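Local coordinates for phosphatidylinositol 4,5-bisphosphate-binding protein SLM1 (PDB 4A6F) that binds phosphatidylinositol 4,5-bisphosphate, probably through its PH domain, and acts with SLM2 as an effector of TORC2 and calcineurin signalling in yeast, at residues G10-R15 / F98-Y103; K24-L29 / K38-K43; T58-S63 / K79-A84. All coordinates share one frame; numbering follows the deposited sequence.

Overall arrangement
All three contacts involve one antiparallel sheet of a PH domain, packed against the helix 103-115; contacts 1 and 3 pair its strands, while contact 2 sets a loop against one. Contact 1 pairs the first strand with the last and lies in the middle. Its strand 8-16 also pairs with strand 21-29 of contact 2, Gly-10 O lying 2.8 Å from Tyr-27 N, while its strand 95-99 pairs with strand 79-84 of contact 3, Phe-98 N lying 2.9 Å from Phe-80 O. The centres of contacts 2 and 3 are about 20 Å apart and the two do not touch. One phosphoserine joins contacts 1 and 3, held by Lys-99 and Lys-79; a phosphate ion sits at contact 2.

Contact 1: G10-R15 / F98-Y103; sequences GFLERR and FKADSY. With SEP (phosphoserine), chain E.
Arg-14 lays its aliphatic chain along the Phe-98 ring, the two side chains running the same way on one face of the sheet. The closest approach is Arg-14 CD to Phe-98 CZ at 3.5 Å. Arg-14 CG stands over the ring face, 24° off the normal and displaced toward the rim, which makes a CH-pi contact. With CG anti to the backbone N (chi1 -173°) the chain keeps to the ring, and a bend at chi3 turns the guanidinium 49° from the ring plane. There NH1 meets Glu-36 in a salt bridge and also bonds to the hydroxyl of Tyr-27. Leu-12 crosses Phe-98 at about a right angle, bringing CD1 to within 4.1 Å of Phe-98 CD2, while its other methyl rests on Ala-100; Trp-109 of the helix 103-115 packs on this leucine too.

The other face carries Glu-13 and Lys-99, again side by side and pointing the same way. Their backbones form a hydrogen-bonded antiparallel pair, Glu-13 N to Lys-99 O at 2.9 Å and Lys-99 N to Glu-13 O at 2.8 Å. Glu-13 OE1 stays 4.5 Å from Lys-99 NZ, beyond a salt bridge, and a water that donates to OE1 and accepts from NZ spans the interval. A second water is hydrogen-bonded to both Glu-13 OE2 and Lys-99 O. The lysine, bent at chi3, gives NZ to phosphoserine O3P at 2.9 Å, and the phosphoserine CB lies over one face of the Arg-15 guanidinium.

The Phe-98 face thus combines apolar packing with an arginine whose charge Glu-36 pairs, whereas the Glu-13 and Lys-99 face joins its charges through water and the phosphoserine. Glu-13 probably tempers the charge of Lys-99 through water while leaving its ammonium directed at the phosphate.

Contact 2: K24-L29 / K38-K43; sequences KGYYVL and KTADRK. With PO4 (phosphate ion), chain C.
Ala-40 sets its methyl on the face of the Tyr-26 ring: CB sits over the centre, 3.6 Å from the ring centroid and 13° off the normal, in a CH-pi contact. This is the tight part. Ala-40 CB comes to 3.5 Å from Tyr-26 CD1, and the carbonyl oxygen of Thr-39 lies 3.6 Å from Tyr-26 CB, so the loop backbone follows the tyrosine from its root outward. Tyr-26 carries CG anti to its own N (chi1 -173°), which sends the ring out from strand 21-29 under the loop. Farther out, its hydroxyl is hydrogen-bonded to Ser-9, and Phe-11 meets the ring edge-to-face.

Toward Arg-42 the fit slackens. That side chain folds back through bends at chi2 and chi3, leaving CD 3.9 Å from Tyr-26 CE2 and NE 4.4 Å from Val-28 CG2. The guanidinium lies 28° from the tyrosine plane, but its cation-pi partner is Phe-37, and NH1 makes a weak hydrogen bond to the backbone oxygen of Asp-45.

No direct hydrogen bond crosses between 24-29 and 38-43. A water instead bridges them, hydrogen-bonded to Lys-24 O (2.7 Å) and Lys-38 O (2.9 Å). At the exposed Thr-39, a phosphate ion, probably from the crystallisation liquor, receives at its O2 a weak hydrogen bond from Ala-40 N.

Beyond strand 33-37 the loop bonds to itself. Asp-41 N bonds to Thr-39 OG1, and Lys-43 N reaches Asp-41 OD1 at 3.0 Å. This is the loop between strands 33-37 and 50-53 of the PH domain, which lies against a tyrosine of strand 21-29 and then runs through an ST turn followed by an Asx turn.

Contact 3: T58-S63 / K79-A84; sequences TVTEHS and KFVLHA. With SEP (phosphoserine), chain E.
Strands 58-62 and 79-84 run antiparallel, their axes 4.6 Å apart at closest approach and their directions 139° apart. Thr-58 and His-83 form a hydrogen-bonded pair, joined by His-83 N to Thr-58 O at 2.7 Å and by the return bond from Thr-58 N. Val-59 opposite Leu-82 and His-62 opposite Phe-80 are non-hydrogen-bonded pairs, yet the register slips by one residue between them. This is a beta bulge: Thr-60 N gives its bond to Val-81 O, whereas Val-81 N donates to Glu-61 O, so two residues face the one valine. At the far end Ser-63 N bonds to Lys-79 O, and the serine hydroxyl continues the pattern, OG accepting from Lys-79 N at 2.9 Å.

Strand 57-62 is an outermost strand of the PH-domain sheet within this chain, and the face bearing Val-59, His-62, Phe-80 and Leu-82 turns toward the helix 103-115. On it Val-59 CG1 touches Leu-82 CD1 at 3.6 Å. His-62 ND1 donates to Ser-63 O at 2.7 Å, the acceptor lying in the ring plane, and Phe-110 of the helix meets this imidazole edge-to-face.

The bulged residues straddle Val-81: Thr-60 OG1 lies 3.5 Å from Val-81 CB, and Glu-61 CG is equally close to Val-81 CG2, the glutamate running alongside. Thr-58 and His-83 point the same way, with ND1 of the histidine bonded to Asn-95. Lys-79, extended beyond CG, carries NZ to O1P of the phosphoserine at 3.0 Å, the same phosphoserine that Lys-99 binds.

Contact 1: G10-R15 / F98-Y103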
loop_
_atom_site.group_PDB
_atom_site.type_symbol
_atom_site.label_atom_id
_atom_site.label_comp_id
_atom_site.label_asym_id
_atom_site.label_seq_id
_atom_site.Cartn_x
_atom_site.Cartn_y
_atom_site.Cartn_z
ATOM N N GLY A 10 -13.946 1.225 9.424
ATOM C CA GLY A 10 -15.330 1.401 9.805
ATOM C C GLY A 10 -15.860 0.161 10.476
ATOM O O GLY A 10 -15.197 -0.878 10.490
ATOM N N PHE A 11 -17.057 0.274 11.042
ATOM C CA PHE A 11 -17.672 -0.866 11.709
ATOM C C PHE A 11 -18.310 -1.795 10.680
ATOM O O PHE A 11 -18.937 -1.334 9.728
ATOM C CB PHE A 11 -18.708 -0.384 12.731
ATOM C CG PHE A 11 -18.100 0.301 13.923
ATOM C CD1 PHE A 11 -17.708 -0.435 15.021
ATOM C CD2 PHE A 11 -17.914 1.676 13.942
ATOM C CE1 PHE A 11 -17.140 0.186 16.139
ATOM C CE2 PHE A 11 -17.342 2.298 15.051
ATOM C CZ PHE A 11 -16.957 1.547 16.147
ATOM N N LEU A 12 -18.121 -3.101 10.874
ATOM C CA LEU A 12 -18.786 -4.128 10.060
ATOM C C LEU A 12 -19.267 -5.230 10.986
ATOM O O LEU A 12 -18.664 -5.462 12.015
ATOM C CB LEU A 12 -17.795 -4.757 9.078
ATOM C CG LEU A 12 -17.423 -3.951 7.832
ATOM C CD1 LEU A 12 -16.335 -4.680 7.047
ATOM C CD2 LEU A 12 -18.658 -3.708 7.002
ATOM N N GLU A 13 -20.346 -5.912 10.613
ATOM C CA GLU A 13 -20.753 -7.108 11.363
ATOM C C GLU A 13 -20.271 -8.338 10.606
ATOM O O GLU A 13 -20.360 -8.396 9.386
ATOM C CB GLU A 13 -22.268 -7.158 11.538
ATOM C CG GLU A 13 -22.822 -6.025 12.383
ATOM C CD GLU A 13 -24.325 -6.060 12.476
ATOM O OE1 GLU A 13 -24.849 -6.963 13.161
ATOM O OE2 GLU A 13 -24.975 -5.187 11.856
ATOM N N ARG A 14 -19.736 -9.318 11.321
ATOM C CA ARG A 14 -19.296 -10.542 10.666
ATOM C C ARG A 14 -20.094 -11.726 11.185
ATOM O O ARG A 14 -20.281 -11.858 12.390
ATOM C CB ARG A 14 -17.804 -10.786 10.920
ATOM C CG ARG A 14 -17.276 -11.964 10.118
ATOM C CD ARG A 14 -15.766 -12.060 10.160
ATOM N NE ARG A 14 -15.318 -13.039 11.145
ATOM C CZ ARG A 14 -14.835 -12.729 12.342
ATOM N NH1 ARG A 14 -14.724 -11.460 12.706
ATOM N NH2 ARG A 14 -14.454 -13.689 13.170
ATOM N N ARG A 15 -20.535 -12.601 10.285
ATOM C CA ARG A 15 -21.341 -13.755 10.686
ATOM C C ARG A 15 -20.493 -14.931 11.154
ATOM O O ARG A 15 -19.470 -15.242 10.550
ATOM C CB ARG A 15 -22.212 -14.203 9.507
ATOM C CG ARG A 15 -23.233 -15.284 9.835
ATOM C CD ARG A 15 -24.434 -14.731 10.595
ATOM N NE ARG A 15 -25.420 -15.777 10.875
ATOM C CZ ARG A 15 -26.572 -15.583 11.512
ATOM N NH1 ARG A 15 -26.902 -14.377 11.955
ATOM N NH2 ARG A 15 -27.396 -16.603 11.716
ATOM N N PHE A 98 -20.043 -10.725 5.614
ATOM C CA PHE A 98 -20.010 -9.454 6.316
ATOM C C PHE A 98 -21.285 -8.671 6.036
ATOM O O PHE A 98 -21.897 -8.815 4.974
ATOM C CB PHE A 98 -18.813 -8.622 5.864
ATOM C CG PHE A 98 -17.502 -9.139 6.350
ATOM C CD1 PHE A 98 -16.810 -10.083 5.629
ATOM C CD2 PHE A 98 -16.969 -8.693 7.556
ATOM C CE1 PHE A 98 -15.594 -10.577 6.078
ATOM C CE2 PHE A 98 -15.756 -9.177 8.009
ATOM C CZ PHE A 98 -15.066 -10.120 7.271
ATOM N N LYS A 99 -21.670 -7.840 6.991
ATOM C CA LYS A 99 -22.831 -6.973 6.848
ATOM C C LYS A 99 -22.472 -5.545 7.243
ATOM O O LYS A 99 -21.996 -5.295 8.354
ATOM C CB LYS A 99 -23.975 -7.487 7.724
ATOM C CG LYS A 99 -25.259 -6.693 7.572
ATOM C CD LYS A 99 -26.458 -7.481 8.082
ATOM C CE LYS A 99 -26.442 -7.650 9.582
ATOM N NZ LYS A 99 -27.660 -8.411 10.017
ATOM N N ALA A 100 -22.717 -4.610 6.332
ATOM C CA ALA A 100 -22.410 -3.213 6.562
ATOM C C ALA A 100 -23.711 -2.519 6.953
ATOM O O ALA A 100 -24.756 -3.167 7.028
ATOM C CB ALA A 100 -21.812 -2.580 5.305
ATOM N N ASP A 101 -23.638 -1.213 7.212
ATOM C CA ASP A 101 -24.802 -0.423 7.633
ATOM C C ASP A 101 -25.818 -0.175 6.514
ATOM O O ASP A 101 -27.007 0.052 6.774
ATOM C CB ASP A 101 -24.343 0.926 8.196
ATOM C CG ASP A 101 -23.329 0.778 9.317
ATOM O OD1 ASP A 101 -23.140 -0.358 9.802
ATOM O OD2 ASP A 101 -22.715 1.795 9.712
ATOM N N SER A 102 -25.349 -0.187 5.271
ATOM C CA SER A 102 -26.209 0.061 4.123
ATOM C C SER A 102 -25.620 -0.570 2.863
ATOM O O SER A 102 -24.460 -0.979 2.864
ATOM C CB SER A 102 -26.375 1.569 3.916
ATOM O OG SER A 102 -25.116 2.193 3.704
ATOM N N TYR A 103 -26.417 -0.647 1.796
ATOM C CA TYR A 103 -25.918 -1.117 0.502
ATOM C C TYR A 103 -24.738 -0.267 0.044
ATOM O O TYR A 103 -23.737 -0.789 -0.457
ATOM C CB TYR A 103 -27.026 -1.097 -0.562
ATOM C CG TYR A 103 -26.552 -1.498 -1.948
ATOM C CD1 TYR A 103 -26.500 -2.836 -2.326
ATOM C CD2 TYR A 103 -26.175 -0.537 -2.887
ATOM C CE1 TYR A 103 -26.068 -3.209 -3.594
ATOM C CE2 TYR A 103 -25.746 -0.901 -4.162
ATOM C CZ TYR A 103 -25.692 -2.239 -4.504
ATOM O OH TYR A 103 -25.264 -2.616 -5.753
HETATM N N SEP E . -30.161 -13.844 7.949
HETATM C CA SEP E . -28.628 -13.677 7.892
HETATM C CB SEP E . -28.067 -13.068 9.166
HETATM O OG SEP E . -28.297 -11.687 9.138
HETATM C C SEP E . -27.819 -14.853 7.486
HETATM O O SEP E . -28.306 -15.809 6.832
HETATM O OXT SEP E . -26.400 -14.859 7.734
HETATM P P SEP E . -29.694 -11.244 8.706
HETATM O O1P SEP E . -30.229 -11.794 7.337
HETATM O O2P SEP E . -30.727 -11.655 9.738
HETATM O O3P SEP E . -29.556 -9.964 8.496
HETATM O O HOH W 1 -23.364 -3.523 10.138
HETATM O O HOH W 2 -27.489 -7.880 12.597
#

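Contact 2: K24-L29 / K38-K43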
loop_
_atom_site.group_PDB
_atom_site.type_symbol
_atom_site.label_atom_id
_atom_site.label_comp_id
_atom_site.label_asym_id
_atom_site.label_seq_id
_atom_site.Cartn_x
_atom_site.Cartn_y
_atom_site.Cartn_z
ATOM N N LYS A 24 -20.262 -7.279 15.741
ATOM C CA LYS A 24 -19.751 -6.055 15.160
ATOM C C LYS A 24 -18.327 -5.807 15.650
ATOM O O LYS A 24 -18.016 -5.978 16.838
ATOM C CB LYS A 24 -20.665 -4.873 15.502
ATOM C CG LYS A 24 -20.356 -3.608 14.719
ATOM C CD LYS A 24 -21.404 -2.526 14.978
ATOM C CE LYS A 24 -21.364 -2.071 16.431
ATOM N NZ LYS A 24 -22.346 -0.982 16.691
ATOM N N GLY A 25 -17.456 -5.431 14.718
ATOM C CA GLY A 25 -16.072 -5.124 15.013
ATOM C C GLY A 25 -15.689 -3.878 14.244
ATOM O O GLY A 25 -16.439 -3.417 13.379
ATOM N N TYR A 26 -14.526 -3.317 14.568
ATOM C CA TYR A 26 -14.040 -2.153 13.850
ATOM C C TYR A 26 -12.955 -2.615 12.898
ATOM O O TYR A 26 -11.934 -3.090 13.336
ATOM C CB TYR A 26 -13.489 -1.090 14.809
ATOM C CG TYR A 26 -13.140 0.200 14.095
ATOM C CD1 TYR A 26 -14.139 1.097 13.716
ATOM C CD2 TYR A 26 -11.822 0.517 13.785
ATOM C CE1 TYR A 26 -13.842 2.267 13.042
ATOM C CE2 TYR A 26 -11.512 1.702 13.121
ATOM C CZ TYR A 26 -12.527 2.569 12.756
ATOM O OH TYR A 26 -12.242 3.748 12.093
ATOM N N TYR A 27 -13.196 -2.490 11.595
ATOM C CA TYR A 27 -12.279 -3.032 10.598
ATOM C C TYR A 27 -11.395 -1.963 9.981
ATOM O O TYR A 27 -11.840 -0.834 9.726
ATOM C CB TYR A 27 -13.066 -3.788 9.510
ATOM C CG TYR A 27 -13.626 -5.084 10.041
ATOM C CD1 TYR A 27 -14.783 -5.100 10.831
ATOM C CD2 TYR A 27 -12.967 -6.286 9.819
ATOM C CE1 TYR A 27 -15.270 -6.285 11.357
ATOM C CE2 TYR A 27 -13.460 -7.479 10.330
ATOM C CZ TYR A 27 -14.606 -7.474 11.095
ATOM O OH TYR A 27 -15.076 -8.661 11.614
ATOM N N VAL A 28 -10.141 -2.335 9.738
ATOM C CA VAL A 28 -9.184 -1.451 9.110
ATOM C C VAL A 28 -8.571 -2.186 7.939
ATOM O O VAL A 28 -7.981 -3.254 8.100
ATOM C CB VAL A 28 -8.060 -1.034 10.082
ATOM C CG1 VAL A 28 -7.056 -0.166 9.373
ATOM C CG2 VAL A 28 -8.663 -0.301 11.297
ATOM N N LEU A 29 -8.726 -1.600 6.763
ATOM C CA LEU A 29 -8.165 -2.156 5.539
ATOM C C LEU A 29 -6.831 -1.489 5.196
ATOM O O LEU A 29 -6.760 -0.273 5.057
ATOM C CB LEU A 29 -9.160 -1.953 4.394
ATOM C CG LEU A 29 -8.755 -2.467 3.016
ATOM C CD1 LEU A 29 -8.547 -3.992 3.010
ATOM C CD2 LEU A 29 -9.828 -2.077 2.008
ATOM N N LYS A 38 -11.340 -4.650 18.271
ATOM C CA LYS A 38 -12.548 -4.616 19.083
ATOM C C LYS A 38 -13.199 -3.238 19.077
ATOM O O LYS A 38 -14.426 -3.121 19.098
ATOM C CB LYS A 38 -12.231 -5.045 20.518
ATOM C CG LYS A 38 -11.745 -6.481 20.622
ATOM C CD LYS A 38 -11.929 -7.035 22.033
ATOM C CE LYS A 38 -11.554 -8.512 22.105
ATOM N NZ LYS A 38 -11.830 -9.088 23.455
ATOM N N THR A 39 -12.377 -2.191 19.054
ATOM C CA THR A 39 -12.883 -0.829 19.118
ATOM C C THR A 39 -12.222 0.069 18.083
ATOM O O THR A 39 -11.227 -0.315 17.454
ATOM C CB THR A 39 -12.636 -0.219 20.519
ATOM O OG1 THR A 39 -11.253 0.156 20.650
ATOM C CG2 THR A 39 -12.993 -1.225 21.608
ATOM N N ALA A 40 -12.758 1.279 17.941
ATOM C CA ALA A 40 -12.215 2.265 17.024
ATOM C C ALA A 40 -11.123 3.144 17.635
ATOM O O ALA A 40 -10.745 4.150 17.036
ATOM C CB ALA A 40 -13.338 3.141 16.480
ATOM N N ASP A 41 -10.631 2.779 18.819
ATOM C CA ASP A 41 -9.595 3.578 19.481
ATOM C C ASP A 41 -8.203 3.203 18.983
ATOM O O ASP A 41 -7.561 2.295 19.508
ATOM C CB ASP A 41 -9.653 3.405 20.991
ATOM C CG ASP A 41 -8.746 4.377 21.721
ATOM O OD1 ASP A 41 -7.841 4.958 21.076
ATOM O OD2 ASP A 41 -8.953 4.563 22.943
ATOM N N ARG A 42 -7.741 3.924 17.974
ATOM C CA ARG A 42 -6.504 3.580 17.290
ATOM C C ARG A 42 -5.277 3.901 18.149
ATOM O O ARG A 42 -4.143 3.587 17.780
ATOM C CB ARG A 42 -6.432 4.306 15.941
ATOM C CG ARG A 42 -7.731 4.267 15.106
ATOM C CD ARG A 42 -8.285 2.854 14.936
ATOM N NE ARG A 42 -7.220 1.861 14.846
ATOM C CZ ARG A 42 -7.130 0.783 15.624
ATOM N NH1 ARG A 42 -8.055 0.524 16.561
ATOM N NH2 ARG A 42 -6.107 -0.039 15.461
ATOM N N LYS A 43 -5.499 4.520 19.301
ATOM C CA LYS A 43 -4.384 4.866 20.173
ATOM C C LYS A 43 -4.168 3.869 21.320
ATOM O O LYS A 43 -3.044 3.714 21.802
ATOM C CB LYS A 43 -4.550 6.299 20.695
ATOM C CG LYS A 43 -4.488 7.342 19.579
ATOM C CD LYS A 43 -5.115 8.657 20.004
ATOM C CE LYS A 43 -5.042 9.708 18.902
ATOM N NZ LYS A 43 -5.633 11.008 19.340
HETATM P P PO4 C . -15.579 1.759 19.618
HETATM O O1 PO4 C . -16.198 2.839 18.785
HETATM O O2 PO4 C . -14.340 2.264 20.314
HETATM O O3 PO4 C . -16.548 1.232 20.646
HETATM O O4 PO4 C . -15.211 0.641 18.676
HETATM O O HOH W 3 -16.150 -5.376 18.757
#

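Contact 3: T58-S63 / K79-A84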
loop_
_atom_site.group_PDB
_atom_site.type_symbol
_atom_site.label_atom_id
_atom_site.label_comp_id
_atom_site.label_asym_id
_atom_site.label_seq_id
_atom_site.Cartn_x
_atom_site.Cartn_y
_atom_site.Cartn_z
ATOM N N THR A 58 -10.586 -13.205 -1.774
ATOM C CA THR A 58 -11.281 -12.573 -2.880
ATOM C C THR A 58 -12.662 -12.194 -2.382
ATOM O O THR A 58 -13.184 -12.820 -1.458
ATOM C CB THR A 58 -11.419 -13.521 -4.087
ATOM O OG1 THR A 58 -12.004 -14.757 -3.662
ATOM C CG2 THR A 58 -10.058 -13.808 -4.687
ATOM N N VAL A 59 -13.256 -11.161 -2.967
ATOM C CA VAL A 59 -14.632 -10.854 -2.631
ATOM C C VAL A 59 -15.458 -11.379 -3.776
ATOM O O VAL A 59 -15.169 -11.102 -4.941
ATOM C CB VAL A 59 -14.874 -9.352 -2.386
ATOM C CG1 VAL A 59 -14.333 -8.954 -1.011
ATOM C CG2 VAL A 59 -14.226 -8.512 -3.485
ATOM N N THR A 60 -16.474 -12.165 -3.455
ATOM C CA THR A 60 -17.162 -12.898 -4.503
ATOM C C THR A 60 -18.544 -12.332 -4.810
ATOM O O THR A 60 -18.754 -11.758 -5.878
ATOM C CB THR A 60 -17.215 -14.398 -4.186
ATOM O OG1 THR A 60 -17.872 -14.588 -2.930
ATOM C CG2 THR A 60 -15.800 -14.968 -4.108
ATOM N N GLU A 61 -19.484 -12.485 -3.886
ATOM C CA GLU A 61 -20.821 -11.967 -4.129
ATOM C C GLU A 61 -21.222 -10.919 -3.105
ATOM O O GLU A 61 -20.602 -10.784 -2.048
ATOM C CB GLU A 61 -21.849 -13.102 -4.180
ATOM C CG GLU A 61 -21.749 -14.060 -3.030
ATOM C CD GLU A 61 -22.779 -15.169 -3.088
ATOM O OE1 GLU A 61 -23.899 -14.938 -3.593
ATOM O OE2 GLU A 61 -22.461 -16.280 -2.616
ATOM N N HIS A 62 -22.264 -10.169 -3.438
ATOM C CA HIS A 62 -22.804 -9.186 -2.523
ATOM C C HIS A 62 -24.295 -9.048 -2.768
ATOM O O HIS A 62 -24.826 -9.489 -3.804
ATOM C CB HIS A 62 -22.093 -7.832 -2.666
ATOM C CG HIS A 62 -22.238 -7.208 -4.023
ATOM N ND1 HIS A 62 -23.442 -6.734 -4.499
ATOM C CD2 HIS A 62 -21.325 -6.957 -4.992
ATOM C CE1 HIS A 62 -23.270 -6.234 -5.712
ATOM N NE2 HIS A 62 -21.993 -6.354 -6.034
ATOM N N SER A 63 -24.971 -8.434 -1.813
ATOM C CA SER A 63 -26.403 -8.242 -1.907
ATOM C C SER A 63 -26.757 -7.410 -3.137
ATOM O O SER A 63 -25.970 -6.583 -3.595
ATOM C CB SER A 63 -26.914 -7.533 -0.656
ATOM O OG SER A 63 -26.557 -8.253 0.508
ATOM N N LYS A 79 -24.835 -6.953 2.512
ATOM C CA LYS A 79 -23.911 -8.052 2.796
ATOM C C LYS A 79 -22.959 -8.335 1.641
ATOM O O LYS A 79 -23.267 -8.083 0.473
ATOM C CB LYS A 79 -24.676 -9.343 3.070
ATOM C CG LYS A 79 -25.558 -9.353 4.284
ATOM C CD LYS A 79 -26.293 -10.694 4.288
ATOM C CE LYS A 79 -27.295 -10.825 5.400
ATOM N NZ LYS A 79 -28.121 -12.049 5.152
ATOM N N PHE A 80 -21.805 -8.892 1.978
ATOM C CA PHE A 80 -20.874 -9.381 0.966
ATOM C C PHE A 80 -20.119 -10.587 1.502
ATOM O O PHE A 80 -20.045 -10.801 2.718
ATOM C CB PHE A 80 -19.917 -8.281 0.470
ATOM C CG PHE A 80 -18.904 -7.821 1.496
ATOM C CD1 PHE A 80 -19.194 -6.773 2.362
ATOM C CD2 PHE A 80 -17.644 -8.399 1.559
ATOM C CE1 PHE A 80 -18.258 -6.326 3.294
ATOM C CE2 PHE A 80 -16.707 -7.960 2.487
ATOM C CZ PHE A 80 -17.016 -6.922 3.357
ATOM N N VAL A 81 -19.590 -11.385 0.584
ATOM C CA VAL A 81 -18.829 -12.581 0.928
ATOM C C VAL A 81 -17.353 -12.386 0.637
ATOM O O VAL A 81 -16.966 -11.928 -0.455
ATOM C CB VAL A 81 -19.317 -13.822 0.140
ATOM C CG1 VAL A 81 -18.529 -15.046 0.552
ATOM C CG2 VAL A 81 -20.804 -14.051 0.364
ATOM N N LEU A 82 -16.534 -12.733 1.624
ATOM C CA LEU A 82 -15.086 -12.729 1.478
ATOM C C LEU A 82 -14.630 -14.180 1.509
ATOM O O LEU A 82 -14.886 -14.908 2.472
ATOM C CB LEU A 82 -14.437 -11.910 2.605
ATOM C CG LEU A 82 -12.913 -11.758 2.565
ATOM C CD1 LEU A 82 -12.478 -10.986 1.333
ATOM C CD2 LEU A 82 -12.414 -11.060 3.830
ATOM N N HIS A 83 -13.983 -14.604 0.431
ATOM C CA HIS A 83 -13.606 -15.996 0.234
ATOM C C HIS A 83 -12.109 -16.211 0.440
ATOM O O HIS A 83 -11.295 -15.350 0.101
ATOM C CB HIS A 83 -14.005 -16.426 -1.175
ATOM C CG HIS A 83 -13.507 -17.785 -1.558
ATOM N ND1 HIS A 83 -14.232 -18.936 -1.332
ATOM C CD2 HIS A 83 -12.359 -18.175 -2.163
ATOM C CE1 HIS A 83 -13.549 -19.977 -1.774
ATOM N NE2 HIS A 83 -12.411 -19.544 -2.286
ATOM N N ALA A 84 -11.757 -17.372 0.987
ATOM C CA ALA A 84 -10.371 -17.684 1.331
ATOM C C ALA A 84 -9.793 -18.834 0.509
ATOM O O ALA A 84 -10.525 -19.669 -0.022
ATOM C CB ALA A 84 -10.261 -18.003 2.811
HETATM N N SEP E . -30.161 -13.844 7.949
HETATM C CA SEP E . -28.628 -13.677 7.892
HETATM C CB SEP E . -28.067 -13.068 9.166
HETATM O OG SEP E . -28.297 -11.687 9.138
HETATM C C SEP E . -27.819 -14.853 7.486
HETATM O O SEP E . -28.306 -15.809 6.832
HETATM O OXT SEP E . -26.400 -14.859 7.734
HETATM P P SEP E . -29.694 -11.244 8.706
HETATM O O1P SEP E . -30.229 -11.794 7.337
HETATM O O2P SEP E . -30.727 -11.655 9.738
HETATM O O3P SEP E . -29.556 -9.964 8.496
#